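Local coordinates for protein putative Phosphate (Eubacterium rectale, PDB 3DAO) that is probably a phosphate-ester hydrolase of the haloacid dehalogenase-like family, with its substrate not yet known, at residues F124-P128 / D129-A133; F141-R145 / D146-F150; I106-G109 / M110-V114. One frame throughout, in Å; residues are numbered along the deposited sequence.

Overall arrangement
All three contacts are local and lie on the same small alpha/beta lobe, a six-stranded sheet with helices beside it. Interaction 1 is the hairpin of strands 122-126 and 131-133, mostly buried, held by backbone bonds and by a threonine hydroxyl in its turn. Interaction 2 closes helix 139-146, the next helix in the chain; it is a surface contact mixing a salt bridge with leucine-aromatic packing, and it touches interaction 1 where Ala133 meets Phe141 and Phe124 meets Leu144. Interaction 3 is a partly buried turn of helix 104-117, about 14 Å at nearest atoms from interaction 2, with apolar chains inward and basic ones at its flank.

Interaction 1: F124-P128 / D129-A133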
loop_
_atom_site.group_PDB
_atom_site.type_symbol
_atom_site.label_atom_id
_atom_site.label_comp_id
_atom_site.label_asym_id
_atom_site.label_seq_id
_atom_site.Cartn_x
_atom_site.Cartn_y
_atom_site.Cartn_z
ATOM N N PHE A 124 -0.065 2.970 17.054
ATOM C CA PHE A 124 -1.156 2.154 16.526
ATOM C C PHE A 124 -0.612 0.872 15.951
ATOM O O PHE A 124 0.529 0.831 15.476
ATOM C CB PHE A 124 -1.887 2.914 15.404
ATOM C CG PHE A 124 -2.377 4.286 15.824
ATOM C CD1 PHE A 124 -3.623 4.433 16.418
ATOM C CD2 PHE A 124 -1.576 5.390 15.658
ATOM C CE1 PHE A 124 -4.055 5.671 16.844
ATOM C CE2 PHE A 124 -1.978 6.614 16.084
ATOM C CZ PHE A 124 -3.221 6.771 16.670
ATOM N N ALA A 125 -1.406 -0.179 16.031
ATOM C CA ALA A 125 -1.002 -1.479 15.458
ATOM C C ALA A 125 -2.138 -1.942 14.545
ATOM O O ALA A 125 -3.283 -2.082 14.987
ATOM C CB ALA A 125 -0.741 -2.490 16.564
ATOM N N ALA A 126 -1.829 -2.130 13.276
ATOM C CA ALA A 126 -2.855 -2.454 12.274
ATOM C C ALA A 126 -2.822 -3.883 11.779
ATOM O O ALA A 126 -1.779 -4.474 11.639
ATOM C CB ALA A 126 -2.741 -1.508 11.072
ATOM N N THR A 127 -4.019 -4.401 11.528
ATOM C CA THR A 127 -4.209 -5.692 10.864
ATOM C C THR A 127 -4.820 -5.358 9.484
ATOM O O THR A 127 -5.070 -4.183 9.176
ATOM C CB THR A 127 -5.156 -6.625 11.639
ATOM O OG1 THR A 127 -6.516 -6.266 11.372
ATOM C CG2 THR A 127 -4.872 -6.523 13.130
ATOM N N PRO A 128 -5.064 -6.369 8.642
ATOM C CA PRO A 128 -5.647 -6.046 7.347
ATOM C C PRO A 128 -7.054 -5.498 7.435
ATOM O O PRO A 128 -7.513 -4.801 6.526
ATOM C CB PRO A 128 -5.655 -7.388 6.609
ATOM C CG PRO A 128 -4.609 -8.218 7.268
ATOM C CD PRO A 128 -4.528 -7.732 8.704
ATOM N N ASP A 129 -7.710 -5.753 8.552
ATOM C CA ASP A 129 -9.108 -5.399 8.717
ATOM C C ASP A 129 -9.400 -4.185 9.601
ATOM O O ASP A 129 -10.408 -3.496 9.435
ATOM C CB ASP A 129 -9.834 -6.597 9.314
ATOM C CG ASP A 129 -9.705 -7.803 8.454
ATOM O OD1 ASP A 129 -10.001 -7.663 7.256
ATOM O OD2 ASP A 129 -9.290 -8.873 8.960
ATOM N N PHE A 130 -8.563 -3.979 10.592
ATOM C CA PHE A 130 -8.762 -2.855 11.481
ATOM C C PHE A 130 -7.468 -2.446 12.118
ATOM O O PHE A 130 -6.437 -3.096 11.959
ATOM C CB PHE A 130 -9.820 -3.167 12.540
ATOM C CG PHE A 130 -9.760 -4.567 13.046
ATOM C CD1 PHE A 130 -8.759 -4.953 13.896
ATOM C CD2 PHE A 130 -10.678 -5.502 12.627
ATOM C CE1 PHE A 130 -8.692 -6.243 14.337
ATOM C CE2 PHE A 130 -10.606 -6.788 13.054
ATOM C CZ PHE A 130 -9.615 -7.162 13.902
ATOM N N CYS A 131 -7.576 -1.344 12.830
ATOM C CA CYS A 131 -6.431 -0.719 13.482
ATOM C C CYS A 131 -6.678 -0.496 14.953
ATOM O O CYS A 131 -7.659 0.146 15.354
ATOM C CB CYS A 131 -6.125 0.598 12.810
ATOM S SG CYS A 131 -4.532 1.313 13.400
ATOM N N PHE A 132 -5.787 -1.078 15.749
ATOM C CA PHE A 132 -5.821 -0.969 17.212
ATOM C C PHE A 132 -5.188 0.316 17.734
ATOM O O PHE A 132 -4.139 0.765 17.268
ATOM C CB PHE A 132 -5.062 -2.130 17.858
ATOM C CG PHE A 132 -5.679 -3.466 17.644
ATOM C CD1 PHE A 132 -6.813 -3.837 18.356
ATOM C CD2 PHE A 132 -5.097 -4.382 16.784
ATOM C CE1 PHE A 132 -7.381 -5.088 18.187
ATOM C CE2 PHE A 132 -5.665 -5.640 16.605
ATOM C CZ PHE A 132 -6.815 -5.990 17.320
ATOM N N ALA A 133 -5.866 0.890 18.720
ATOM C CA ALA A 133 -5.433 2.118 19.392
ATOM C C ALA A 133 -5.718 1.987 20.876
ATOM O O ALA A 133 -6.691 1.351 21.253
ATOM C CB ALA A 133 -6.195 3.368 18.848
HETATM O O HOH W 1 -7.627 -8.591 11.055
#
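Ala125 and Phe132 form the antiparallel hydrogen-bonded pair of this hairpin, Ala125 N giving its hydrogen to Phe132 O at 3.1 Å and Phe132 N returning one to Ala125 O. Strands 124-126 and 131-133 run antiparallel at 158°, their axes 4.5 Å apart. Toward the turn, Ala126 and Cys131 make a non-hydrogen-bonded pair, and beyond it Thr127 N reaches Phe130 O at 2.8 Å, almost straight along the C=O axis.

The side chains divide between two faces. With Phe124, Ala126 and Ala133 lies Cys131, whose SG sits 3.7 Å from Phe124 CB and oblique to that ring, a loose sulfur-aromatic contact; Ala133 CB meets the ring edge at CD1. On the face of Ala125 and Phe132, the methyl CG2 of Thr127, just past the strand end, lies 3.7 Å from Phe132 CE2. Thr127 holds OG1 between its backbone N and carbonyl carbon (chi1 80°), which turns the hydroxyl into the bend, where it accepts from Asp129 N at 3.1 Å and from Phe130 N at 3.2 Å. The same oxygen stands over one face of the Phe130 ring, toward its rim. It also donates to a water 2.6 Å from OG1, and that water donates in turn to Asp129 OD2.

Strand 152-154 continues the sheet beside Cys131, and its Arg153 makes a cation-pi contact with Phe130; Phe124 and Ala133 are packed by helix 139-146.

The chemistry is thus split along the hairpin: apolar side chains and paired amides toward the strands, and at the bend one threonine oxygen that takes two backbone N-H groups and donates its own hydrogen to a water, which probably helps fix the turn's shape.

Interaction 2: F141-R145 / D146-F150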
loop_
_atom_site.group_PDB
_atom_site.type_symbol
_atom_site.label_atom_id
_atom_site.label_comp_id
_atom_site.label_asym_id
_atom_site.label_seq_id
_atom_site.Cartn_x
_atom_site.Cartn_y
_atom_site.Cartn_z
ATOM N N PHE A 141 -7.132 10.085 16.594
ATOM C CA PHE A 141 -8.003 8.902 16.578
ATOM C C PHE A 141 -9.298 9.266 15.855
ATOM O O PHE A 141 -9.798 8.563 15.000
ATOM C CB PHE A 141 -8.372 8.459 17.969
ATOM C CG PHE A 141 -9.261 7.250 17.986
ATOM C CD1 PHE A 141 -8.709 5.969 17.975
ATOM C CD2 PHE A 141 -10.631 7.389 17.991
ATOM C CE1 PHE A 141 -9.525 4.853 17.989
ATOM C CE2 PHE A 141 -11.433 6.284 18.001
ATOM C CZ PHE A 141 -10.889 5.026 17.988
ATOM N N HIS A 142 -9.866 10.380 16.257
ATOM C CA HIS A 142 -11.079 10.885 15.570
ATOM C C HIS A 142 -10.900 11.165 14.099
ATOM O O HIS A 142 -11.826 10.907 13.323
ATOM C CB HIS A 142 -11.688 12.085 16.308
ATOM C CG HIS A 142 -12.321 11.683 17.602
ATOM N ND1 HIS A 142 -13.563 11.095 17.659
ATOM C CD2 HIS A 142 -11.873 11.744 18.875
ATOM C CE1 HIS A 142 -13.851 10.799 18.912
ATOM N NE2 HIS A 142 -12.849 11.191 19.676
ATOM N N LEU A 143 -9.732 11.674 13.702
ATOM C CA LEU A 143 -9.472 11.964 12.302
ATOM C C LEU A 143 -9.453 10.652 11.502
ATOM O O LEU A 143 -10.050 10.524 10.420
ATOM C CB LEU A 143 -8.160 12.706 12.096
ATOM C CG LEU A 143 -7.805 13.132 10.663
ATOM C CD1 LEU A 143 -8.676 14.316 10.171
ATOM C CD2 LEU A 143 -6.322 13.444 10.591
ATOM N N LEU A 144 -8.751 9.687 12.054
ATOM C CA LEU A 144 -8.589 8.383 11.389
ATOM C C LEU A 144 -9.918 7.686 11.213
ATOM O O LEU A 144 -10.224 7.186 10.149
ATOM C CB LEU A 144 -7.664 7.466 12.208
ATOM C CG LEU A 144 -6.239 7.943 12.317
ATOM C CD1 LEU A 144 -5.394 6.971 13.211
ATOM C CD2 LEU A 144 -5.652 8.154 10.957
ATOM N N ARG A 145 -10.724 7.698 12.265
ATOM C CA ARG A 145 -12.005 6.970 12.242
ATOM C C ARG A 145 -13.085 7.709 11.483
ATOM O O ARG A 145 -13.769 7.129 10.635
ATOM C CB ARG A 145 -12.534 6.695 13.665
ATOM C CG ARG A 145 -13.772 5.766 13.692
ATOM C CD ARG A 145 -14.330 5.585 15.109
ATOM N NE ARG A 145 -14.965 6.827 15.502
ATOM C CZ ARG A 145 -15.283 7.206 16.733
ATOM N NH1 ARG A 145 -15.045 6.448 17.786
ATOM N NH2 ARG A 145 -15.831 8.395 16.896
ATOM N N ASP A 146 -13.188 9.008 11.735
ATOM C CA ASP A 146 -14.337 9.756 11.240
ATOM C C ASP A 146 -14.121 10.615 10.020
ATOM O O ASP A 146 -15.103 11.084 9.408
ATOM C CB ASP A 146 -14.962 10.537 12.391
ATOM C CG ASP A 146 -15.509 9.640 13.464
ATOM O OD1 ASP A 146 -15.828 8.477 13.167
ATOM O OD2 ASP A 146 -15.619 10.088 14.621
ATOM N N SER A 147 -12.869 10.862 9.663
ATOM C CA SER A 147 -12.599 11.541 8.399
ATOM C C SER A 147 -11.998 10.582 7.396
ATOM O O SER A 147 -12.344 10.608 6.229
ATOM C CB SER A 147 -11.705 12.773 8.535
ATOM O OG SER A 147 -12.350 13.819 9.270
ATOM N N TYR A 148 -11.120 9.698 7.842
ATOM C CA TYR A 148 -10.466 8.792 6.911
ATOM C C TYR A 148 -11.242 7.483 6.764
ATOM O O TYR A 148 -10.986 6.700 5.850
ATOM C CB TYR A 148 -9.003 8.538 7.285
ATOM C CG TYR A 148 -8.103 9.753 7.339
ATOM C CD1 TYR A 148 -8.433 10.926 6.693
ATOM C CD2 TYR A 148 -6.850 9.672 7.917
ATOM C CE1 TYR A 148 -7.581 12.016 6.717
ATOM C CE2 TYR A 148 -5.984 10.761 7.933
ATOM C CZ TYR A 148 -6.358 11.926 7.327
ATOM O OH TYR A 148 -5.468 13.013 7.340
ATOM N N GLY A 149 -12.152 7.242 7.678
ATOM C CA GLY A 149 -13.046 6.076 7.614
ATOM C C GLY A 149 -12.353 4.754 7.924
ATOM O O GLY A 149 -12.776 3.691 7.483
ATOM N N PHE A 150 -11.264 4.816 8.674
ATOM C CA PHE A 150 -10.592 3.582 9.044
ATOM C C PHE A 150 -11.359 2.887 10.141
ATOM O O PHE A 150 -11.880 3.531 11.046
ATOM C CB PHE A 150 -9.174 3.821 9.551
ATOM C CG PHE A 150 -8.253 4.360 8.543
ATOM C CD1 PHE A 150 -8.141 3.764 7.306
ATOM C CD2 PHE A 150 -7.443 5.407 8.836
ATOM C CE1 PHE A 150 -7.261 4.250 6.373
ATOM C CE2 PHE A 150 -6.540 5.875 7.923
ATOM C CZ PHE A 150 -6.457 5.297 6.674
HETATM O O HOH W 2 -15.402 12.542 15.224
HETATM O O HOH W 3 -14.393 4.444 10.518
#
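Leu143 sets its CG over one face of the Tyr148 ring, 4.1 Å from the centroid and offset toward the rim, a CH-pi contact in which CD2 presses on toward CZ and OH. On its other branch, CD1 lies against Ser147 CB. Leu144 supplies a second bump: its CD2 sits over the cleft where the two rings come together, 3.6 Å from Tyr148 CD2 and touching Phe150 CE2 as well. An alanine in place of Leu143 is likely to open a gap beneath the tyrosine ring and free it to turn.

On the polar flank, Arg145 and Asp146 lie alongside each other. The arginine chain runs extended and bends only at chi3 (72°), bringing the guanidinium side-on to the carboxylate in a two-nitrogen salt bridge: Arg145 NE bonds Asp146 OD1 from above the carboxylate plane, while Arg145 NH2 meets Asp146 OD2 at 2.8 Å on its syn side.

Backbone bonds finish the helix. Leu143 O accepts from both Ser147 N and Tyr148 N, Leu144 O takes Phe150 N at 3.0 Å, and Gly149 turns the chain with positive phi. The contact thus ends helix 139-146 and leads into strand 152-154, whose Met152 is touched by Phe141, Leu144 and Arg145.

Interaction 3: I106-G109 / M110-V114; sequences IWKG and MCRMV
Met110, a selenomethionine, has CG anti to its carbonyl carbon (chi1 -71°) and an extended chain beyond, which lays it alongside Ile106. Ile106 turns CG2 anti to its own backbone N, and the methyl ends 3.7 Å from Met110 CE, the two side chains pointing the same way. Further back, Met110 CG grazes Ile106 O at 3.2 Å.

Regular i to i+4 bonds hold the turn, from Met110 N to Ile106 O through Met113 N to Gly109 O. On the next flank, Cys111 SG stands at the edge of the Trp107 ring, 4.5 Å from CE3, while one face of that indole carries Lys108 CG, 3.6 Å above its plane. Arg112 comes back over the preceding turn, and its NH1 lies 3.8 Å from Lys108 CB. The lysine's own charge is taken by Glu104, with Leu161 O and Thr159 O also bonding NZ.

Helix 104-117 packs by Met110, Cys111 and Val114 on Phe169 of strand 168-172, and by Cys111 and Val114 on Tyr123 of strand 122-126. Ile106, Met110 and Met113 meet Trp189 of helix 185-189.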
loop_
_atom_site.group_PDB
_atom_site.type_symbol
_atom_site.label_atom_id
_atom_site.label_comp_id
_atom_site.label_asym_id
_atom_site.label_seq_id
_atom_site.Cartn_x
_atom_site.Cartn_y
_atom_site.Cartn_z
ATOM N N ILE A 106 8.827 -7.996 17.561
ATOM C CA ILE A 106 9.088 -6.752 16.848
ATOM C C ILE A 106 7.995 -5.721 17.218
ATOM O O ILE A 106 8.283 -4.697 17.811
ATOM C CB ILE A 106 9.130 -6.935 15.324
ATOM C CG1 ILE A 106 10.220 -7.927 14.896
ATOM C CG2 ILE A 106 9.388 -5.587 14.664
ATOM C CD1 ILE A 106 11.593 -7.476 15.243
ATOM N N TRP A 107 6.745 -6.007 16.898
ATOM C CA TRP A 107 5.683 -4.977 17.162
ATOM C C TRP A 107 5.425 -4.725 18.644
ATOM O O TRP A 107 5.153 -3.587 19.051
ATOM C CB TRP A 107 4.363 -5.239 16.389
ATOM C CG TRP A 107 3.626 -6.512 16.658
ATOM C CD1 TRP A 107 3.796 -7.683 16.004
ATOM C CD2 TRP A 107 2.553 -6.723 17.580
ATOM N NE1 TRP A 107 2.947 -8.628 16.499
ATOM C CE2 TRP A 107 2.155 -8.072 17.453
ATOM C CE3 TRP A 107 1.900 -5.915 18.513
ATOM C CZ2 TRP A 107 1.146 -8.640 18.231
ATOM C CZ3 TRP A 107 0.871 -6.471 19.270
ATOM C CH2 TRP A 107 0.527 -7.828 19.141
ATOM N N LYS A 108 5.505 -5.775 19.465
ATOM C CA LYS A 108 5.331 -5.591 20.919
ATOM C C LYS A 108 6.548 -4.854 21.493
ATOM O O LYS A 108 6.416 -3.976 22.356
ATOM C CB LYS A 108 5.092 -6.912 21.652
ATOM C CG LYS A 108 3.691 -7.423 21.408
ATOM C CD LYS A 108 3.318 -8.609 22.271
ATOM C CE LYS A 108 1.850 -8.955 22.029
ATOM N NZ LYS A 108 1.331 -10.076 22.874
ATOM N N GLY A 109 7.715 -5.178 20.998
ATOM C CA GLY A 109 8.947 -4.482 21.388
ATOM C C GLY A 109 8.881 -2.980 21.068
ATOM O O GLY A 109 9.301 -2.107 21.861
HETATM N N MSE A 110 8.347 -2.685 19.887
HETATM C CA MSE A 110 8.139 -1.291 19.440
HETATM C C MSE A 110 7.174 -0.579 20.380
HETATM O O MSE A 110 7.416 0.558 20.775
HETATM C CB MSE A 110 7.635 -1.227 18.015
HETATM C CG MSE A 110 8.696 -1.612 17.031
HETATM SE SE MSE A 110 7.931 -1.798 15.271
HETATM C CE MSE A 110 9.597 -1.922 14.220
ATOM N N CYS A 111 6.079 -1.248 20.704
ATOM C CA CYS A 111 5.066 -0.693 21.621
ATOM C C CYS A 111 5.731 -0.294 22.937
ATOM O O CYS A 111 5.559 0.806 23.458
ATOM C CB CYS A 111 3.992 -1.722 21.961
ATOM S SG CYS A 111 2.720 -2.094 20.703
ATOM N N ARG A 112 6.469 -1.243 23.517
ATOM C CA ARG A 112 7.116 -0.993 24.834
ATOM C C ARG A 112 8.078 0.139 24.795
ATOM O O ARG A 112 8.107 0.988 25.710
ATOM C CB ARG A 112 7.805 -2.255 25.362
ATOM C CG ARG A 112 6.806 -3.311 25.639
ATOM C CD ARG A 112 7.435 -4.607 26.099
ATOM N NE ARG A 112 6.395 -5.602 26.321
ATOM C CZ ARG A 112 6.293 -6.712 25.600
ATOM N NH1 ARG A 112 7.234 -7.046 24.737
ATOM N NH2 ARG A 112 5.313 -7.533 25.831
HETATM N N MSE A 113 8.808 0.225 23.690
HETATM C CA MSE A 113 9.794 1.287 23.532
HETATM C C MSE A 113 9.134 2.656 23.383
HETATM O O MSE A 113 9.581 3.641 23.985
HETATM C CB MSE A 113 10.752 1.027 22.378
HETATM C CG MSE A 113 11.674 2.205 22.113
HETATM SE SE MSE A 113 13.023 1.836 20.762
HETATM C CE MSE A 113 14.127 0.506 21.691
ATOM N N VAL A 114 8.061 2.726 22.592
ATOM C CA VAL A 114 7.412 4.024 22.393
ATOM C C VAL A 114 6.797 4.481 23.717
ATOM O O VAL A 114 6.954 5.616 24.143
ATOM C CB VAL A 114 6.400 3.993 21.249
ATOM C CG1 VAL A 114 5.664 5.379 21.138
ATOM C CG2 VAL A 114 7.122 3.636 19.932
#